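Long-range contacts in proteasome chaperone 4 (Saccharomyces cerevisiae, PDB 2Z5B), which forms a heterodimer with IRC25 that binds proteasome precursors and assists 20S proteasome assembly by facilitating formation of the alpha-ring: residues L43-K48 / V117-L122; C61-I66 / M99-A104; D93-D98 / M129-H134. All coordinates share one frame; numbering follows the deposited sequence.

Contact 1. Residues L43-K48 / V117-L122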
loop_
_atom_site.group_PDB
_atom_site.type_symbol
_atom_site.label_atom_id
_atom_site.label_comp_id
_atom_site.label_asym_id
_atom_site.label_seq_id
_atom_site.Cartn_x
_atom_site.Cartn_y
_atom_site.Cartn_z
ATOM N N LEU A 43 2.673 -3.700 6.819
ATOM C CA LEU A 43 2.140 -5.002 7.206
ATOM C C LEU A 43 0.752 -5.154 6.656
ATOM O O LEU A 43 -0.092 -4.262 6.821
ATOM C CB LEU A 43 2.144 -5.185 8.733
ATOM C CG LEU A 43 1.443 -6.442 9.275
ATOM C CD1 LEU A 43 2.206 -7.690 8.857
ATOM C CD2 LEU A 43 1.326 -6.407 10.778
ATOM N N VAL A 44 0.528 -6.254 5.941
ATOM C CA VAL A 44 -0.837 -6.660 5.592
ATOM C C VAL A 44 -1.137 -7.891 6.453
ATOM O O VAL A 44 -0.353 -8.859 6.470
ATOM C CB VAL A 44 -1.003 -6.981 4.088
ATOM C CG1 VAL A 44 -2.461 -7.329 3.770
ATOM C CG2 VAL A 44 -0.536 -5.789 3.237
ATOM N N VAL A 45 -2.232 -7.836 7.210
ATOM C CA VAL A 45 -2.564 -8.926 8.141
ATOM C C VAL A 45 -4.068 -9.223 8.132
ATOM O O VAL A 45 -4.879 -8.328 7.980
ATOM C CB VAL A 45 -1.992 -8.693 9.579
ATOM C CG1 VAL A 45 -2.526 -7.400 10.211
ATOM C CG2 VAL A 45 -2.265 -9.927 10.510
ATOM N N GLY A 46 -4.414 -10.501 8.229
ATOM C CA GLY A 46 -5.811 -10.924 8.252
ATOM C C GLY A 46 -5.903 -12.357 8.719
ATOM O O GLY A 46 -4.886 -12.996 8.982
ATOM N N PHE A 47 -7.131 -12.862 8.815
ATOM C CA PHE A 47 -7.329 -14.271 9.091
ATOM C C PHE A 47 -7.040 -15.070 7.831
ATOM O O PHE A 47 -7.065 -14.534 6.725
ATOM C CB PHE A 47 -8.747 -14.527 9.616
ATOM C CG PHE A 47 -9.074 -13.768 10.878
ATOM C CD1 PHE A 47 -8.157 -13.690 11.917
ATOM C CD2 PHE A 47 -10.313 -13.159 11.034
ATOM C CE1 PHE A 47 -8.457 -12.986 13.087
ATOM C CE2 PHE A 47 -10.623 -12.467 12.195
ATOM C CZ PHE A 47 -9.683 -12.383 13.224
ATOM N N LYS A 48 -6.719 -16.343 8.004
ATOM C CA LYS A 48 -6.478 -17.216 6.872
ATOM C C LYS A 48 -7.574 -18.271 6.780
ATOM O O LYS A 48 -8.018 -18.808 7.792
ATOM C CB LYS A 48 -5.134 -17.912 7.027
ATOM C CG LYS A 48 -4.686 -18.656 5.772
ATOM C CD LYS A 48 -3.608 -19.679 6.050
ATOM C CE LYS A 48 -2.628 -19.193 7.071
ATOM N NZ LYS A 48 -2.209 -17.777 6.872
ATOM N N VAL A 117 -0.126 -0.197 8.152
ATOM C CA VAL A 117 -0.793 -1.467 8.442
ATOM C C VAL A 117 -2.099 -1.595 7.669
ATOM O O VAL A 117 -2.932 -0.703 7.688
ATOM C CB VAL A 117 -1.076 -1.622 9.961
ATOM C CG1 VAL A 117 -2.053 -2.733 10.231
ATOM C CG2 VAL A 117 0.200 -1.923 10.697
ATOM N N THR A 118 -2.274 -2.720 6.993
ATOM C CA THR A 118 -3.553 -3.045 6.404
ATOM C C THR A 118 -4.209 -4.168 7.178
ATOM O O THR A 118 -3.571 -5.195 7.397
ATOM C CB THR A 118 -3.362 -3.567 4.955
ATOM O OG1 THR A 118 -2.817 -2.516 4.141
ATOM C CG2 THR A 118 -4.680 -4.017 4.379
ATOM N N TRP A 119 -5.493 -4.008 7.518
ATOM C CA TRP A 119 -6.275 -5.133 7.997
ATOM C C TRP A 119 -7.091 -5.690 6.824
ATOM O O TRP A 119 -7.884 -4.983 6.209
ATOM C CB TRP A 119 -7.156 -4.837 9.240
ATOM C CG TRP A 119 -7.870 -6.132 9.634
ATOM C CD1 TRP A 119 -9.093 -6.534 9.210
ATOM C CD2 TRP A 119 -7.338 -7.216 10.423
ATOM N NE1 TRP A 119 -9.376 -7.790 9.705
ATOM C CE2 TRP A 119 -8.312 -8.230 10.450
ATOM C CE3 TRP A 119 -6.128 -7.419 11.113
ATOM C CZ2 TRP A 119 -8.135 -9.430 11.164
ATOM C CZ3 TRP A 119 -5.946 -8.609 11.815
ATOM C CH2 TRP A 119 -6.938 -9.598 11.837
ATOM N N SER A 120 -6.809 -6.944 6.497
ATOM C CA SER A 120 -7.427 -7.669 5.397
ATOM C C SER A 120 -8.531 -8.550 5.969
ATOM O O SER A 120 -8.262 -9.404 6.806
ATOM C CB SER A 120 -6.362 -8.545 4.701
ATOM O OG SER A 120 -6.972 -9.481 3.816
ATOM N N SER A 121 -9.758 -8.355 5.489
ATOM C CA SER A 121 -10.927 -9.068 6.000
ATOM C C SER A 121 -11.377 -10.172 5.062
ATOM O O SER A 121 -11.752 -9.902 3.930
ATOM C CB SER A 121 -12.090 -8.095 6.203
ATOM O OG SER A 121 -11.795 -7.188 7.254
ATOM N N LEU A 122 -11.337 -11.412 5.541
ATOM C CA LEU A 122 -11.958 -12.516 4.820
ATOM C C LEU A 122 -13.420 -12.192 4.482
ATOM O O LEU A 122 -14.105 -11.512 5.249
ATOM C CB LEU A 122 -11.892 -13.816 5.639
ATOM C CG LEU A 122 -10.532 -14.508 5.801
ATOM C CD1 LEU A 122 -10.649 -15.790 6.643
ATOM C CD2 LEU A 122 -9.870 -14.821 4.442
HETATM O O HOH W 1 -0.139 -2.534 4.429
HETATM O O HOH W 2 -9.533 -11.504 8.035
HETATM O O HOH W 3 -7.381 -12.016 4.869
#
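Thr118 N gives its hydrogen to Leu43 O (2.7 Å, 172° at the hydrogen), the first of three backbone bonds that zip the two strands together. Val45 bonds through both its N and its O: its N donates to Thr118 O at 3.0 Å, and its O receives Ser120 N at 2.8 Å. The alternation, with the strands running nearly the same way, identifies a parallel pair. The tight part lies on the face carrying Val45 and Trp119. Trp119 extends its first torsion away from the backbone N, which lays the indole along the neighbouring strand, where one face receives Val45 O and Gly46 CA. The latter sits 4.0 Å from the centroid of the Trp119 six-membered ring and 14° off its normal, a CH-pi contact. Beyond it, the CH2/CZ2 edge of Trp119 points into the face of Phe47, a T-shaped pair with planes at 83°. Glu125 takes the indole NE1.

Past Gly46 the direct ladder gives way to water. Water 2 accepts from Phe47 N and Leu122 N while donating to Ser120 O, and water 3 joins Phe47 O to Ser120 OG; Leu122 CD1 still packs on Phe47 CB at 3.7 Å. On the other face, Val44 and Thr118 lie side by side, and water 1 links Leu43 O (3.0 Å) with Thr118 OG1. This face meets the partner subunit of the heterodimer (YLR021W), whose Phe34 packs on Val44 and Ser120. The arrangement is that of adjacent parallel strands in the mixed sheet of a two-layer alpha/beta fold, with helices 94-111 and 134-149 covering the Trp119 face.

Contact 2. Residues C61-I66 / M99-A104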
loop_
_atom_site.group_PDB
_atom_site.type_symbol
_atom_site.label_atom_id
_atom_site.label_comp_id
_atom_site.label_asym_id
_atom_site.label_seq_id
_atom_site.Cartn_x
_atom_site.Cartn_y
_atom_site.Cartn_z
ATOM N N CYS A 61 -9.072 -1.530 6.454
ATOM C CA CYS A 61 -8.490 -0.317 7.031
ATOM C C CYS A 61 -7.002 -0.260 6.700
ATOM O O CYS A 61 -6.359 -1.297 6.672
ATOM C CB CYS A 61 -8.699 -0.335 8.552
ATOM S SG CYS A 61 -8.146 1.163 9.402
ATOM N N TYR A 62 -6.486 0.947 6.427
ATOM C CA TYR A 62 -5.063 1.201 6.123
ATOM C C TYR A 62 -4.652 2.275 7.099
ATOM O O TYR A 62 -5.193 3.391 7.045
ATOM C CB TYR A 62 -4.897 1.750 4.699
ATOM C CG TYR A 62 -3.484 1.742 4.132
ATOM C CD1 TYR A 62 -2.538 0.767 4.519
ATOM C CD2 TYR A 62 -3.102 2.673 3.169
ATOM C CE1 TYR A 62 -1.263 0.760 3.966
ATOM C CE2 TYR A 62 -1.826 2.663 2.617
ATOM C CZ TYR A 62 -0.918 1.694 3.003
ATOM O OH TYR A 62 0.362 1.684 2.467
ATOM N N TYR A 63 -3.745 1.938 8.009
ATOM C CA TYR A 63 -3.378 2.834 9.106
ATOM C C TYR A 63 -1.901 3.166 9.055
ATOM O O TYR A 63 -1.100 2.285 8.804
ATOM C CB TYR A 63 -3.681 2.179 10.455
ATOM C CG TYR A 63 -4.151 3.187 11.485
ATOM C CD1 TYR A 63 -3.241 3.932 12.237
ATOM C CD2 TYR A 63 -5.502 3.397 11.694
ATOM C CE1 TYR A 63 -3.697 4.888 13.171
ATOM C CE2 TYR A 63 -5.958 4.316 12.630
ATOM C CZ TYR A 63 -5.052 5.061 13.355
ATOM O OH TYR A 63 -5.531 5.975 14.274
ATOM N N TYR A 64 -1.548 4.427 9.327
ATOM C CA TYR A 64 -0.167 4.885 9.327
ATOM C C TYR A 64 0.262 5.396 10.701
ATOM O O TYR A 64 -0.503 6.118 11.340
ATOM C CB TYR A 64 -0.034 6.026 8.311
ATOM C CG TYR A 64 1.342 6.652 8.233
ATOM C CD1 TYR A 64 2.422 5.935 7.736
ATOM C CD2 TYR A 64 1.558 7.985 8.622
ATOM C CE1 TYR A 64 3.687 6.494 7.650
ATOM C CE2 TYR A 64 2.845 8.552 8.537
ATOM C CZ TYR A 64 3.887 7.796 8.025
ATOM O OH TYR A 64 5.163 8.312 7.935
ATOM N N ALA A 65 1.482 5.047 11.136
ATOM C CA ALA A 65 2.097 5.663 12.324
ATOM C C ALA A 65 3.588 5.918 12.140
ATOM O O ALA A 65 4.250 5.249 11.350
ATOM C CB ALA A 65 1.864 4.824 13.567
ATOM N N ILE A 66 4.110 6.888 12.886
ATOM C CA ILE A 66 5.501 7.285 12.799
ATOM C C ILE A 66 5.891 7.932 14.147
ATOM O O ILE A 66 5.052 8.593 14.773
ATOM C CB ILE A 66 5.727 8.253 11.563
ATOM C CG1 ILE A 66 7.213 8.622 11.385
ATOM C CG2 ILE A 66 4.827 9.496 11.646
ATOM C CD1 ILE A 66 7.544 9.328 10.069
ATOM N N MET A 99 -7.897 -2.425 15.894
ATOM C CA MET A 99 -6.821 -3.363 15.599
ATOM C C MET A 99 -5.723 -2.732 14.743
ATOM O O MET A 99 -4.539 -2.872 15.064
ATOM C CB MET A 99 -7.357 -4.614 14.900
ATOM C CG MET A 99 -6.265 -5.560 14.429
ATOM S SD MET A 99 -5.220 -6.126 15.791
ATOM C CE MET A 99 -6.372 -7.306 16.453
ATOM N N ALA A 100 -6.132 -2.071 13.657
ATOM C CA ALA A 100 -5.201 -1.441 12.709
ATOM C C ALA A 100 -4.437 -0.313 13.374
ATOM O O ALA A 100 -3.235 -0.162 13.165
ATOM C CB ALA A 100 -5.960 -0.915 11.499
ATOM N N ARG A 101 -5.143 0.468 14.199
ATOM C CA ARG A 101 -4.523 1.560 14.960
ATOM C C ARG A 101 -3.491 1.033 15.925
ATOM O O ARG A 101 -2.360 1.493 15.909
ATOM C CB ARG A 101 -5.569 2.373 15.732
ATOM C CG ARG A 101 -4.959 3.473 16.613
ATOM C CD ARG A 101 -6.077 4.341 17.206
ATOM N NE ARG A 101 -7.114 3.544 17.894
ATOM C CZ ARG A 101 -7.070 3.145 19.163
ATOM N NH1 ARG A 101 -6.035 3.436 19.953
ATOM N NH2 ARG A 101 -8.079 2.446 19.654
ATOM N N HIS A 102 -3.889 0.080 16.770
ATOM C CA HIS A 102 -2.966 -0.534 17.726
ATOM C C HIS A 102 -1.775 -1.176 17.048
ATOM O O HIS A 102 -0.640 -0.996 17.492
ATOM C CB HIS A 102 -3.669 -1.578 18.592
ATOM C CG HIS A 102 -4.559 -0.987 19.641
ATOM N ND1 HIS A 102 -5.716 -1.599 20.060
ATOM C CD2 HIS A 102 -4.464 0.166 20.347
ATOM C CE1 HIS A 102 -6.308 -0.849 20.975
ATOM N NE2 HIS A 102 -5.567 0.228 21.170
ATOM N N MET A 103 -2.042 -1.934 15.983
ATOM C CA MET A 103 -0.971 -2.588 15.234
ATOM C C MET A 103 0.067 -1.603 14.743
ATOM O O MET A 103 1.245 -1.759 15.023
ATOM C CB MET A 103 -1.528 -3.407 14.064
ATOM C CG MET A 103 -0.503 -4.326 13.416
ATOM S SD MET A 103 0.026 -5.665 14.496
ATOM C CE MET A 103 -1.396 -6.746 14.357
ATOM N N ALA A 104 -0.368 -0.579 14.023
ATOM C CA ALA A 104 0.558 0.387 13.459
ATOM C C ALA A 104 1.302 1.122 14.567
ATOM O O ALA A 104 2.507 1.268 14.488
ATOM C CB ALA A 104 -0.171 1.361 12.558
#
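Tyr63 lays its ring against helix 99-104, in the helix-on-sheet packing of an alpha/beta layered fold: the axes of strand 61-66 and the helix approach to 7.6 Å and run in roughly the same direction. The close approach is consistent with the small residues here. Cys61, Tyr63 and Ala65 alternate along the strand on the side facing the helix, and Ala100 and Ala104, one turn apart, meet them. Cys61 SG touches Ala100 CB at 3.7 Å; at the other end Ala65 CB packs on Ala104 CB at 4.1 Å.

The aromatic side chain takes an unusual course. Its chi1 of -145° falls well short of a staggered value, and a nearly perpendicular second torsion sets the ring broadside to the helix backbone. Arg101 CA consequently stands 3.6 Å from the Tyr63 ring centroid, within 1° of the normal, a CH-pi contact centred on the face. Ala104 CB approaches the same ring obliquely, at CD1.

From there Arg101 runs beside the tyrosine in the same direction. Its first two torsions are extended, keeping CB and CG over the phenol end, before a bend at chi3 (53°) leads the guanidinium away to a salt bridge between NH2 and Asp98. Cutting Tyr63 back to an alanine is likely to open a gap under this turn of helix and leave the aliphatic part of Arg101 without the surface it lies on. The phenol oxygen is met too: Tyr63 OH lies 3.4 Å from Arg101 CD.

Contact 3. Residues D93-D98 / M129-H134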
loop_
_atom_site.group_PDB
_atom_site.type_symbol
_atom_site.label_atom_id
_atom_site.label_comp_id
_atom_site.label_asym_id
_atom_site.label_seq_id
_atom_site.Cartn_x
_atom_site.Cartn_y
_atom_site.Cartn_z
ATOM N N ASP A 93 -16.167 0.517 11.278
ATOM C CA ASP A 93 -16.140 -0.540 12.288
ATOM C C ASP A 93 -15.012 -0.322 13.300
ATOM O O ASP A 93 -13.833 -0.504 12.969
ATOM C CB ASP A 93 -15.996 -1.898 11.597
ATOM C CG ASP A 93 -16.310 -3.059 12.513
ATOM O OD1 ASP A 93 -16.154 -2.916 13.740
ATOM O OD2 ASP A 93 -16.706 -4.124 11.998
ATOM N N ASP A 94 -15.369 0.072 14.528
ATOM C CA ASP A 94 -14.388 0.280 15.619
ATOM C C ASP A 94 -13.503 -0.936 15.880
ATOM O O ASP A 94 -12.349 -0.785 16.261
ATOM C CB ASP A 94 -15.080 0.610 16.957
ATOM C CG ASP A 94 -15.909 1.884 16.919
ATOM O OD1 ASP A 94 -15.891 2.626 15.909
ATOM O OD2 ASP A 94 -16.590 2.149 17.940
ATOM N N ARG A 95 -14.068 -2.138 15.725
ATOM C CA ARG A 95 -13.357 -3.397 16.004
ATOM C C ARG A 95 -12.172 -3.590 15.049
ATOM O O ARG A 95 -11.100 -4.041 15.456
ATOM C CB ARG A 95 -14.309 -4.595 15.878
ATOM C CG ARG A 95 -15.500 -4.580 16.867
ATOM C CD ARG A 95 -16.516 -5.673 16.528
ATOM N NE ARG A 95 -17.220 -5.373 15.284
ATOM C CZ ARG A 95 -18.182 -6.121 14.746
ATOM N NH1 ARG A 95 -18.584 -7.241 15.333
ATOM N NH2 ARG A 95 -18.739 -5.743 13.605
ATOM N N ILE A 96 -12.390 -3.257 13.781
ATOM C CA ILE A 96 -11.318 -3.249 12.774
ATOM C C ILE A 96 -10.366 -2.069 12.995
ATOM O O ILE A 96 -9.161 -2.275 13.057
ATOM C CB ILE A 96 -11.886 -3.255 11.336
ATOM C CG1 ILE A 96 -12.706 -4.535 11.112
ATOM C CG2 ILE A 96 -10.747 -3.145 10.301
ATOM C CD1 ILE A 96 -13.594 -4.518 9.884
ATOM N N ARG A 97 -10.909 -0.848 13.137
ATOM C CA ARG A 97 -10.081 0.357 13.370
ATOM C C ARG A 97 -9.147 0.257 14.569
ATOM O O ARG A 97 -7.956 0.643 14.479
ATOM C CB ARG A 97 -10.939 1.628 13.509
ATOM C CG ARG A 97 -10.198 2.922 13.122
ATOM C CD ARG A 97 -10.992 4.187 13.469
ATOM N NE ARG A 97 -12.378 4.078 13.010
ATOM C CZ ARG A 97 -13.425 3.854 13.798
ATOM N NH1 ARG A 97 -13.275 3.716 15.116
ATOM N NH2 ARG A 97 -14.624 3.753 13.254
ATOM N N ASP A 98 -9.683 -0.228 15.695
ATOM C CA ASP A 98 -8.879 -0.463 16.913
ATOM C C ASP A 98 -7.668 -1.318 16.598
ATOM O O ASP A 98 -6.548 -0.991 16.985
ATOM C CB ASP A 98 -9.701 -1.140 18.029
ATOM C CG ASP A 98 -10.653 -0.177 18.729
ATOM O OD1 ASP A 98 -10.662 1.039 18.379
ATOM O OD2 ASP A 98 -11.410 -0.649 19.612
ATOM N N MET A 129 -14.119 -11.572 16.400
ATOM C CA MET A 129 -12.878 -12.350 16.498
ATOM C C MET A 129 -11.644 -11.472 16.765
ATOM O O MET A 129 -10.711 -11.899 17.429
ATOM C CB MET A 129 -12.648 -13.139 15.205
ATOM C CG MET A 129 -12.836 -14.650 15.281
ATOM S SD MET A 129 -11.791 -15.514 14.051
ATOM C CE MET A 129 -13.010 -16.673 13.422
ATOM N N LEU A 130 -11.638 -10.256 16.225
ATOM C CA LEU A 130 -10.526 -9.316 16.447
ATOM C C LEU A 130 -10.524 -8.854 17.901
ATOM O O LEU A 130 -9.469 -8.714 18.513
ATOM C CB LEU A 130 -10.626 -8.108 15.505
ATOM C CG LEU A 130 -10.182 -8.298 14.036
ATOM C CD1 LEU A 130 -11.204 -9.096 13.243
ATOM C CD2 LEU A 130 -9.963 -6.958 13.365
ATOM N N VAL A 131 -11.721 -8.650 18.449
ATOM C CA VAL A 131 -11.892 -8.246 19.851
ATOM C C VAL A 131 -11.437 -9.362 20.783
ATOM O O VAL A 131 -10.664 -9.129 21.711
ATOM C CB VAL A 131 -13.361 -7.854 20.137
ATOM C CG1 VAL A 131 -13.550 -7.433 21.594
ATOM C CG2 VAL A 131 -13.786 -6.740 19.198
ATOM N N ALA A 132 -11.883 -10.583 20.497
ATOM C CA ALA A 132 -11.621 -11.742 21.349
ATOM C C ALA A 132 -10.150 -12.147 21.347
ATOM O O ALA A 132 -9.643 -12.678 22.345
ATOM C CB ALA A 132 -12.488 -12.914 20.902
ATOM N N ASN A 133 -9.477 -11.902 20.222
ATOM C CA ASN A 133 -8.095 -12.321 20.021
ATOM C C ASN A 133 -7.161 -11.105 19.898
ATOM O O ASN A 133 -6.003 -11.222 19.476
ATOM C CB ASN A 133 -8.005 -13.257 18.797
ATOM C CG ASN A 133 -8.878 -14.519 18.949
ATOM O OD1 ASN A 133 -9.982 -14.617 18.384
ATOM N ND2 ASN A 133 -8.375 -15.486 19.702
ATOM N N HIS A 134 -7.668 -9.942 20.299
ATOM C CA HIS A 134 -6.966 -8.669 20.111
ATOM C C HIS A 134 -5.489 -8.719 20.523
ATOM O O HIS A 134 -4.612 -8.465 19.693
ATOM C CB HIS A 134 -7.722 -7.513 20.797
ATOM C CG HIS A 134 -7.402 -6.164 20.225
ATOM N ND1 HIS A 134 -8.142 -5.584 19.218
ATOM C CD2 HIS A 134 -6.415 -5.287 20.516
ATOM C CE1 HIS A 134 -7.622 -4.411 18.912
ATOM N NE2 HIS A 134 -6.574 -4.207 19.684
HETATM O O HOH W 4 -10.596 -5.158 17.958
#
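Leu130 and Arg95 bring together two helical pieces of the alpha/beta fold, the short helix 128-132 and the first turns of helix 94-111. Leu130, in the order of the second segment the first to touch, points its CB at the other helix and sets CD2 against the backbone, 3.8 Å from Arg95 O and close to Ile96 CA. Its packing continues onto Phe47 and Trp119, so it lies between helix 94-111 and the sheet.

Val131 meets the aliphatic part of Arg95 instead: Val131 CG2 lies 3.6 Å from Arg95 CG, the side chains crossing at a slant. The arginine then bends at chi3 (-70°), carrying its guanidinium back to Asp93, the N-cap of its own helix. There the grip is side-on: Arg95 NE meets the syn lone pair of Asp93 OD1 at 3.1 Å with a nearly straight bond (172°), and Arg95 NH2 completes the salt bridge at Asp93 OD2. Asp93 OD1 also accepts Arg95 N, so a single carboxylate both caps the helix and holds the arginine that Val131 packs against.

After the turn at Asn133, the CB of His134 points toward helix 94-111, and its ring comes to lie beside Asp98. The edge of the ring meets Asp98 C, with His134 CE1 3.9 Å from it, while NE2 is hydrogen-bonded to His102. The other nitrogen is bridged to the first helix by water 4, which donates to Arg95 O and lies 2.8 Å from His134 ND1.

In the fold
The three contacts build one layered unit. Contacts 1 and 2, with centres about 11 Å apart, share the sheet: strand 115-121 lies between strands 41-47 and 58-67, and Val117 N meets Tyr63 O at 2.7 Å. Contact 2 is nested within the chain loop closed by contact 1, whereas contact 3 alternates with both. Helix 94-111 serves contacts 2 and 3, whose centres lie about 12 Å apart; Met99 CB reaches Leu130 CD2 at 3.8 Å. Contact 3 closes on contact 1 where Leu130 CD2 lies 3.6 Å from Trp119 CE2. On the opposite sheet face, Val44 and Tyr62 pack on YLR021W, joining contacts 1 and 2 to the heterodimer interface.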